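Local coordinates for protein paraflagellar rod component (Trypanosoma cruzi, PDB 6XYB) that is of unknown function but is a kinetoplastid-specific protein that binds magnesium ions in crystals and is probably a component of the paraflagellar rod, at residues 25-28 and 29-33. Residues are numbered along the deposited sequence; the frame is centred on the assembly and turned at random.
Sequences LREE and TVKLL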
# COMPACT_ATOMS: atom_id res chain seq x y z
N LEU C 25 -20.69 -8.34 -0.02
CA LEU C 25 -20.00 -9.59 0.34
C LEU C 25 -21.05 -10.66 0.64
O LEU C 25 -21.84 -10.47 1.56
CB LEU C 25 -19.09 -9.26 1.54
CG LEU C 25 -18.33 -10.44 2.13
CD1 LEU C 25 -17.44 -11.10 1.08
CD2 LEU C 25 -17.50 -10.02 3.34
N ARG C 26 -21.05 -11.76 -0.12
CA ARG C 26 -22.04 -12.82 0.08
C ARG C 26 -21.55 -13.88 1.07
O ARG C 26 -20.32 -14.09 1.20
CB ARG C 26 -22.47 -13.40 -1.26
CG ARG C 26 -21.45 -14.31 -1.89
CD ARG C 26 -21.94 -14.90 -3.15
NE ARG C 26 -20.87 -15.72 -3.70
CZ ARG C 26 -21.06 -16.77 -4.50
NH1 ARG C 26 -22.29 -17.16 -4.79
NH2 ARG C 26 -20.03 -17.44 -4.98
N GLU C 27 -22.49 -14.58 1.73
CA GLU C 27 -22.08 -15.56 2.77
C GLU C 27 -21.25 -16.68 2.10
O GLU C 27 -20.38 -17.26 2.76
CB GLU C 27 -23.30 -16.00 3.55
CG GLU C 27 -22.89 -16.55 4.92
CD GLU C 27 -23.98 -16.74 5.97
OE1 GLU C 27 -25.08 -16.20 5.76
OE2 GLU C 27 -23.72 -17.43 6.99
N GLU C 28 -21.59 -17.03 0.87
CA GLU C 28 -20.87 -18.12 0.16
C GLU C 28 -19.38 -17.76 0.13
O GLU C 28 -18.54 -18.67 0.21
CB GLU C 28 -21.56 -18.36 -1.20
CG GLU C 28 -23.03 -18.86 -1.12
CD GLU C 28 -24.11 -17.79 -0.91
OE1 GLU C 28 -23.78 -16.63 -0.61
OE2 GLU C 28 -25.31 -18.05 -1.10
N THR C 29 -19.03 -16.46 -0.05
CA THR C 29 -17.63 -16.05 -0.17
C THR C 29 -16.94 -16.15 1.20
O THR C 29 -15.76 -16.59 1.27
CB THR C 29 -17.58 -14.61 -0.69
OG1 THR C 29 -18.13 -14.60 -2.00
CG2 THR C 29 -16.17 -14.08 -0.70
N VAL C 30 -17.67 -15.75 2.24
CA VAL C 30 -17.17 -15.81 3.63
C VAL C 30 -16.83 -17.29 3.91
O VAL C 30 -15.79 -17.59 4.49
CB VAL C 30 -18.21 -15.20 4.57
CG1 VAL C 30 -17.78 -15.38 6.02
CG2 VAL C 30 -18.46 -13.70 4.25
N LYS C 31 -17.76 -18.17 3.60
CA LYS C 31 -17.62 -19.63 3.86
C LYS C 31 -16.41 -20.18 3.09
O LYS C 31 -15.66 -20.96 3.65
CB LYS C 31 -18.90 -20.39 3.52
CG LYS C 31 -20.03 -20.17 4.52
CD LYS C 31 -19.68 -20.32 6.01
CE LYS C 31 -20.83 -20.00 6.93
NZ LYS C 31 -22.10 -20.50 6.37
N LEU C 32 -16.17 -19.72 1.86
CA LEU C 32 -15.01 -20.19 1.09
C LEU C 32 -13.74 -19.73 1.82
O LEU C 32 -12.78 -20.49 1.95
CB LEU C 32 -15.10 -19.61 -0.32
CG LEU C 32 -13.99 -19.97 -1.30
CD1 LEU C 32 -14.56 -20.03 -2.72
CD2 LEU C 32 -12.83 -19.00 -1.24
N LEU C 33 -13.70 -18.48 2.25
CA LEU C 33 -12.51 -17.99 2.99
C LEU C 33 -12.31 -18.69 4.34
O LEU C 33 -11.15 -18.95 4.70
CB LEU C 33 -12.57 -16.50 3.19
CG LEU C 33 -12.45 -15.67 1.92
CD1 LEU C 33 -12.59 -14.23 2.29
CD2 LEU C 33 -11.12 -15.94 1.26
O HOH W 1 -18.87 -11.82 -2.52
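Arg-26 and Thr-29 meet across the first turn of helix 27-36, where Arg-26 holds the N-cap position. The carbonyl of Arg-26 takes two backbone bonds: Val-30 N reaches Arg-26 O at 3.3 Å in the carbonyl plane, while Thr-29 N, 3.0 Å from Arg-26 O, lies well above that plane and makes a bent bond (133° at the hydrogen). The Arg-26 side chain rises between its own N and carbonyl carbon (chi1 75°), which brings CG to 3.3 Å from Thr-29 OG1; the extended chain beyond it then lays one guanidinium face over Glu-28 CB. Thr-29 OG1 sits at the edge of that guanidinium, near its plane. Turned beside its own N (chi1 -64°), the hydroxyl accepts a bond from a water, 2.9 Å from Thr-29 OG1, that in turn accepts one from Arg-26 N. Glu-91, in the loop after helix 74-90, forms a salt bridge with Arg-26 NH2 and a hydrogen bond with Thr-29 OG1. On the inner side, Leu-25 CD1 touches Thr-29 CG2 at 3.7 Å, and Leu-25 CG and CD2 touch Val-30 CG2, the two side chains crossing at about a right angle; Met-20 and Trp-63 of the sheet pack against Leu-25 and Val-30. Glu-27 and Lys-31 run side by side one turn apart, with Glu-27 OE2 3.5 Å from Lys-31 NZ, a long salt bridge. The chemistry is that of a helix start with split duties: water and Glu-91 serve its polar groups, leucine and valine seat it on the sheet, and the acidic Glu-27 and Glu-28 probably interact favourably with the helix dipole.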